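Local coordinates for protein DsvD (Desulfovibrio vulgaris, PDB 1UCR), which may play an essential role in dissimilatory sulfite reduction and, through its winged-helix motif, possibly interacts with DNA, at residues B[24-27]-B[28-31]; B[36-39]-B[40-44]. One frame throughout, in Å; residues are numbered along the deposited sequence. Where two conformers were deposited one is given.

Contact 1 (24-31) spans the whole of helix 24-30 and its exit at Phe31, contact 2 (36-44) the first turns of the next helix, 36-48; their centres lie 10 Å apart. Phe24 is the chief bridge. Its CZ rests 3.5 Å from Gln36 O and its CE1 3.6 Å from Lys40 N, while its CD1 packs 3.8 Å from Leu43 CD1. One turn on, Phe27 CD1 meets the same Leu43 CD1 at 3.8 Å, so a single leucine branch touches both rings. Contact 2 also binds a sulfate, probably from the crystallisation liquor, at the N-terminal end of its helix. Successive helices packed this way are consistent with the helix-turn-helix part of a winged-helix fold.

Contact 1 of 2, residues B[24-27]-B[28-31]; sequences FNDF and TDLF
From Phe24 to Leu30 the backbone winds as a short helix, with Thr28 N bonded to Phe24 O (3.2 Å) and Asp29 N to Asn25 O (2.9 Å), and Phe31 is the first residue to leave helical angles. Thr28 divides its branches between two neighbours. Its methyl CG2 sits over one face of the Phe24 ring in a CH-pi contact, 4.1 Å from the centroid, while OG1, set between its own backbone N and carbonyl carbon (chi1 60°), turns back to donate to Asn25 O at 3.2 Å. Asn25 O thereby takes two donors, Thr28 OG1 and Asp29 N, from the same face of its plane. Threonine suits the place because it offers a methyl to the ring and a hydroxyl to the backbone. The Phe24 ring itself packs against helix 36-48, and Phe27 reaches Val8 of helix 3-12. At the helix end, Leu30 CB stands 3.7 Å above the plane of the Phe31 ring, over its centre. Asp26 OD1 and Asp29 OD2 come within 4.4 Å of each other, a repulsion that would tend to raise their proton affinity; for Asp26, the hydrogen bond that OD2 accepts from Tyr23 N and the nearby helix start probably offset this.

Contact 2 of 2, residues B[36-39]-B[40-44]; sequences QREV and KKILT. With SO4 (sulfate ion), chain E.
A sulfate ion sits at the start of the helix, gripped by the backbone and the side chain of Arg37. Gln36 N donates to sulfate O2 at 2.8 Å. Arg37 N donates to sulfate O1; at this N-terminal end the helix dipole would be expected to attract an anion. The Arg37 chain, bent at chi3 (-81°), folds back so that its guanidinium meets the ion edge-on, with sulfur in its plane: NE shares O1 with the backbone amide, and NH2 gives a nearly straight bond to O4 (2.7 Å, 167°). Arginine fits here because its edge offers two N-H groups to two oxygens. Further along the same helix, 36-48 of the winged-helix fold, the inner face is apolar. Val39 and Leu43 lie side by side, CG1 to CD1 at 3.9 Å, and Leu43 N bonds to Val39 O almost linearly (169°). These branched residues fill space beside Phe24, while Ile42 turns to Ala4 of helix 3-12. Lys40, bent at chi2 and chi3, carries NZ to Tyr63 OH and also makes a cation-pi contact with Phe24. Thr44 OG1 donates to Lys40 O at 2.7 Å, on the opposite face of that carbonyl from Thr44 N.

Contact 1 of 2, residues B[24-27]-B[28-31]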
ATOM      1  N   PHE B  24      -7.518  -6.105  14.213  1.00  7.78           N
ATOM      2  CA  PHE B  24      -8.884  -5.710  13.865  1.00  7.43           C
ATOM      3  C   PHE B  24      -9.462  -4.746  14.870  1.00  7.53           C
ATOM      4  O   PHE B  24     -10.015  -3.704  14.532  1.00  8.29           O
ATOM      5  CB  PHE B  24      -9.727  -7.000  13.791  1.00  7.71           C
ATOM      6  CG  PHE B  24     -11.193  -6.650  13.542  1.00  7.75           C
ATOM      7  CD1 PHE B  24     -11.607  -6.036  12.350  1.00  8.34           C
ATOM      8  CD2 PHE B  24     -12.157  -6.870  14.495  1.00  8.84           C
ATOM      9  CE1 PHE B  24     -12.927  -5.676  12.144  1.00  8.91           C
ATOM     10  CE2 PHE B  24     -13.515  -6.562  14.298  1.00  8.99           C
ATOM     11  CZ  PHE B  24     -13.904  -5.952  13.106  1.00  9.43           C
ATOM     12  N   ASN B  25      -9.306  -5.015  16.173  1.00  7.94           N
ATOM     13  CA  ASN B  25      -9.904  -4.200  17.199  1.00  7.81           C
ATOM     14  C   ASN B  25      -9.199  -2.864  17.376  1.00  7.61           C
ATOM     15  O   ASN B  25      -9.782  -1.951  17.934  1.00  8.80           O
ATOM     16  CB  ASN B  25      -9.951  -4.935  18.541  1.00  8.23           C
ATOM     17  CG  ASN B  25     -10.985  -6.010  18.628  1.00  9.52           C
ATOM     18  OD1 ASN B  25     -11.803  -6.197  17.742  1.00 13.46           O
ATOM     19  ND2 ASN B  25     -10.939  -6.731  19.730  1.00 11.78           N
ATOM     20  N   ASP B  26      -7.958  -2.705  16.853  1.00  7.79           N
ATOM     21  CA  ASP B  26      -7.404  -1.356  16.798  1.00  8.08           C
ATOM     22  C   ASP B  26      -8.248  -0.450  15.886  1.00  7.88           C
ATOM     23  O   ASP B  26      -8.418   0.719  16.171  1.00  8.27           O
ATOM     24  CB  ASP B  26      -5.960  -1.372  16.289  1.00  8.30           C
ATOM     25  CG  ASP B  26      -4.932  -1.829  17.331  1.00  7.97           C
ATOM     26  OD1 ASP B  26      -4.987  -1.310  18.466  1.00  9.35           O
ATOM     27  OD2 ASP B  26      -4.086  -2.647  16.956  1.00  8.72           O
ATOM     28  N   PHE B  27      -8.777  -1.035  14.793  1.00  7.90           N
ATOM     29  CA  PHE B  27      -9.585  -0.222  13.859  1.00  7.91           C
ATOM     30  C   PHE B  27     -10.952   0.056  14.438  1.00  8.42           C
ATOM     31  O   PHE B  27     -11.479   1.172  14.321  1.00  8.81           O
ATOM     32  CB  PHE B  27      -9.685  -0.931  12.505  1.00  8.68           C
ATOM     33  CG  PHE B  27      -8.329  -1.069  11.861  1.00  8.81           C
ATOM     34  CD1 PHE B  27      -7.654  -2.271  11.945  1.00  8.94           C
ATOM     35  CD2 PHE B  27      -7.717   0.017  11.207  1.00  9.41           C
ATOM     36  CE1 PHE B  27      -6.383  -2.411  11.431  1.00  9.20           C
ATOM     37  CE2 PHE B  27      -6.466  -0.143  10.639  1.00 10.04           C
ATOM     38  CZ  PHE B  27      -5.807  -1.361  10.755  1.00  9.82           C
ATOM     39  N   THR B  28     -11.567  -0.950  15.095  1.00  8.96           N
ATOM     40  CA  THR B  28     -12.845  -0.640  15.752  1.00  9.18           C
ATOM     41  C   THR B  28     -12.649   0.369  16.875  1.00  8.53           C
ATOM     42  O   THR B  28     -13.537   1.209  17.123  1.00  9.89           O
ATOM     43  CB  THR B  28     -13.574  -1.919  16.212  1.00  9.52           C
ATOM     44  OG1 THR B  28     -12.763  -2.632  17.140  1.00  9.88           O
ATOM     45  CG2 THR B  28     -13.916  -2.824  15.040  1.00 13.31           C
ATOM     46  N   ASP B  29     -11.494   0.345  17.561  1.00  8.07           N
ATOM     47  CA  ASP B  29     -11.196   1.383  18.573  1.00  8.07           C
ATOM     48  C   ASP B  29     -11.156   2.780  17.983  1.00  8.37           C
ATOM     49  O   ASP B  29     -11.556   3.748  18.590  1.00  8.99           O
ATOM     50  CB  ASP B  29      -9.834   1.086  19.192  1.00  8.32           C
ATOM     51  CG  ASP B  29      -9.783   0.016  20.258  1.00  8.34           C
ATOM     52  OD1 ASP B  29     -10.853  -0.425  20.737  1.00  8.82           O
ATOM     53  OD2 ASP B  29      -8.646  -0.308  20.648  1.00  8.78           O
ATOM     54  N   LEU B  30     -10.602   2.883  16.762  1.00  9.32           N
ATOM     55  CA  LEU B  30     -10.480   4.163  16.091  1.00 10.28           C
ATOM     56  C   LEU B  30     -11.778   4.651  15.540  1.00 10.95           C
ATOM     57  O   LEU B  30     -11.938   5.877  15.418  1.00 13.86           O
ATOM     58  CB  LEU B  30      -9.478   4.077  14.923  1.00  9.82           C
ATOM     59  CG  LEU B  30      -8.020   3.901  15.351  1.00 10.39           C
ATOM     60  CD1 LEU B  30      -7.199   3.541  14.118  1.00 13.54           C
ATOM     61  CD2 LEU B  30      -7.473   5.179  16.000  1.00 14.74           C
ATOM     62  N   PHE B  31     -12.726   3.760  15.214  1.00 10.57           N
ATOM     63  CA  PHE B  31     -13.992   4.132  14.572  1.00 12.29           C
ATOM     64  C   PHE B  31     -15.146   3.574  15.376  1.00 10.98           C
ATOM     65  O   PHE B  31     -15.894   2.694  14.971  1.00 15.00           O
ATOM     66  CB  PHE B  31     -13.944   3.708  13.087  1.00 16.51           C
ATOM     67  CG  PHE B  31     -12.656   4.179  12.396  1.00 17.32           C
ATOM     68  CD1 PHE B  31     -11.752   3.253  11.931  1.00 20.72           C
ATOM     69  CD2 PHE B  31     -12.416   5.553  12.252  1.00 19.86           C
ATOM     70  CE1 PHE B  31     -10.581   3.662  11.311  1.00 22.91           C
ATOM     71  CE2 PHE B  31     -11.235   5.935  11.635  1.00 23.33           C
ATOM     72  CZ  PHE B  31     -10.309   5.017  11.155  1.00 23.71           C
TER

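Contact 2 of 2, residues B[36-39]-B[40-44]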
ATOM      1  N   GLN B  36     -19.120  -2.874  14.081  1.00 14.49           N
ATOM      2  CA  GLN B  36     -17.911  -3.701  13.944  1.00 14.49           C
ATOM      3  C   GLN B  36     -17.966  -4.500  12.654  0.50 15.49           C
ATOM      4  O   GLN B  36     -16.950  -4.694  11.960  0.50 13.31           O
ATOM      5  CB  GLN B  36     -18.140  -4.679  15.096  0.50 21.87           C
ATOM      6  CG  GLN B  36     -16.943  -5.592  15.209  0.50 25.37           C
ATOM      7  CD  GLN B  36     -16.991  -6.453  16.442  0.50 25.86           C
ATOM      8  OE1 GLN B  36     -16.320  -6.167  17.446  0.50 28.61           O
ATOM      9  NE2 GLN B  36     -17.775  -7.496  16.315  0.50 21.74           N
ATOM     10  N   ARG B  37     -19.167  -4.998  12.240  1.00 12.28           N
ATOM     11  CA  ARG B  37     -19.288  -5.755  10.990  1.00 11.83           C
ATOM     12  C   ARG B  37     -18.886  -4.901   9.805  1.00 10.02           C
ATOM     13  O   ARG B  37     -18.288  -5.378   8.817  1.00 10.75           O
ATOM     14  CB  ARG B  37     -20.753  -6.257  10.765  1.00 14.90           C
ATOM     15  CG  ARG B  37     -21.188  -7.389  11.652  1.00 17.51           C
ATOM     16  CD  ARG B  37     -22.695  -7.632  11.574  1.00 22.91           C
ATOM     17  NE  ARG B  37     -23.271  -6.613  12.464  1.00 26.88           N
ATOM     18  CZ  ARG B  37     -24.493  -6.126  12.384  1.00 36.15           C
ATOM     19  NH1 ARG B  37     -25.230  -6.638  11.408  1.00 50.19           N
ATOM     20  NH2 ARG B  37     -24.826  -5.213  13.268  1.00 46.10           N
ATOM     21  N   GLU B  38     -19.257  -3.599   9.864  1.00 10.72           N
ATOM     22  CA  GLU B  38     -18.908  -2.714   8.740  1.00 11.38           C
ATOM     23  C   GLU B  38     -17.399  -2.449   8.738  1.00  9.71           C
ATOM     24  O   GLU B  38     -16.798  -2.360   7.658  1.00 10.58           O
ATOM     25  CB  GLU B  38     -19.722  -1.424   8.856  1.00 13.96           C
ATOM     26  CG  GLU B  38     -19.444  -0.458   7.717  1.00 15.93           C
ATOM     27  CD  GLU B  38     -19.828  -0.932   6.332  1.00 22.56           C
ATOM     28  OE1 GLU B  38     -19.510  -0.161   5.376  1.00 25.21           O
ATOM     29  OE2 GLU B  38     -20.445  -2.010   6.120  1.00 30.14           O
ATOM     30  N   VAL B  39     -16.754  -2.329   9.897  1.00  9.68           N
ATOM     31  CA  VAL B  39     -15.292  -2.187   9.915  1.00  9.10           C
ATOM     32  C   VAL B  39     -14.659  -3.398   9.257  1.00  8.95           C
ATOM     33  O   VAL B  39     -13.743  -3.299   8.444  1.00  9.27           O
ATOM     34  CB  VAL B  39     -14.772  -1.945  11.349  1.00  9.64           C
ATOM     35  CG1 VAL B  39     -13.245  -1.835  11.334  1.00 11.53           C
ATOM     36  CG2 VAL B  39     -15.399  -0.703  11.967  1.00 10.86           C
ATOM     37  N   LYS B  40     -15.158  -4.601   9.589  1.00  8.74           N
ATOM     38  CA  LYS B  40     -14.617  -5.800   8.947  1.00  8.91           C
ATOM     39  C   LYS B  40     -14.823  -5.741   7.449  1.00  8.78           C
ATOM     40  O   LYS B  40     -13.915  -6.060   6.689  1.00  9.32           O
ATOM     41  CB  LYS B  40     -15.278  -7.057   9.544  1.00  8.65           C
ATOM     42  CG  LYS B  40     -14.773  -8.353   8.883  1.00  8.93           C
ATOM     43  CD  LYS B  40     -13.308  -8.740   9.069  1.00  9.41           C
ATOM     44  CE  LYS B  40     -12.984  -9.093  10.542  1.00  9.93           C
ATOM     45  NZ  LYS B  40     -11.538  -9.628  10.603  1.00  8.66           N
ATOM     46  N   LYS B  41     -15.997  -5.301   6.979  1.00  9.56           N
ATOM     47  CA  LYS B  41     -16.225  -5.222   5.531  1.00 10.97           C
ATOM     48  C   LYS B  41     -15.305  -4.236   4.858  1.00 10.66           C
ATOM     49  O   LYS B  41     -14.772  -4.515   3.781  1.00 12.74           O
ATOM     50  CB  LYS B  41     -17.704  -4.871   5.278  1.00 11.38           C
ATOM     51  CG  LYS B  41     -18.706  -6.005   5.550  1.00 13.87           C
ATOM     52  CD  LYS B  41     -18.663  -7.112   4.519  0.50 22.52           C
ATOM     53  CE  LYS B  41     -19.670  -8.230   4.736  0.50 24.21           C
ATOM     54  NZ  LYS B  41     -21.109  -7.827   4.842  0.50 26.49           N
ATOM     55  N   ILE B  42     -15.115  -3.052   5.456  1.00 10.78           N
ATOM     56  CA  ILE B  42     -14.248  -2.117   4.734  1.00 11.85           C
ATOM     57  C   ILE B  42     -12.805  -2.530   4.738  1.00 10.33           C
ATOM     58  O   ILE B  42     -12.121  -2.341   3.713  1.00 11.12           O
ATOM     59  CB  ILE B  42     -14.424  -0.674   5.153  1.00 14.65           C
ATOM     60  CG1 ILE B  42     -13.871  -0.401   6.502  1.00 17.99           C
ATOM     61  CG2 ILE B  42     -15.860  -0.167   4.998  1.00 22.32           C
ATOM     62  CD1 ILE B  42     -13.865   1.087   6.837  1.00 19.41           C
ATOM     63  N   LEU B  43     -12.323  -3.124   5.836  1.00  9.21           N
ATOM     64  CA  LEU B  43     -10.954  -3.625   5.839  1.00  8.90           C
ATOM     65  C   LEU B  43     -10.784  -4.736   4.803  1.00  8.90           C
ATOM     66  O   LEU B  43      -9.751  -4.802   4.102  1.00  9.65           O
ATOM     67  CB  LEU B  43     -10.603  -4.154   7.254  1.00  8.79           C
ATOM     68  CG  LEU B  43     -10.453  -3.061   8.307  1.00  8.33           C
ATOM     69  CD1 LEU B  43     -10.316  -3.718   9.674  1.00  9.56           C
ATOM     70  CD2 LEU B  43      -9.232  -2.175   8.051  1.00 11.27           C
ATOM     71  N   THR B  44     -11.778  -5.623   4.697  1.00  9.61           N
ATOM     72  CA  THR B  44     -11.671  -6.726   3.757  1.00  9.89           C
ATOM     73  C   THR B  44     -11.656  -6.207   2.344  1.00 10.64           C
ATOM     74  O   THR B  44     -10.884  -6.729   1.520  1.00 11.70           O
ATOM     75  CB  THR B  44     -12.887  -7.676   3.968  1.00 10.88           C
ATOM     76  OG1 THR B  44     -12.872  -8.155   5.315  1.00 10.19           O
ATOM     77  CG2 THR B  44     -12.759  -8.851   3.050  1.00 13.60           C
TER
HETATM   78  S   SO4 E 201     -21.936  -4.686  15.454  1.00 25.73           S
HETATM   79  O1  SO4 E 201     -21.396  -5.192  14.194  1.00 23.31           O
HETATM   80  O2  SO4 E 201     -21.234  -3.433  15.883  1.00 28.90           O
HETATM   81  O3  SO4 E 201     -21.928  -5.704  16.533  1.00 39.07           O
HETATM   82  O4  SO4 E 201     -23.371  -4.295  15.290  1.00 35.13           O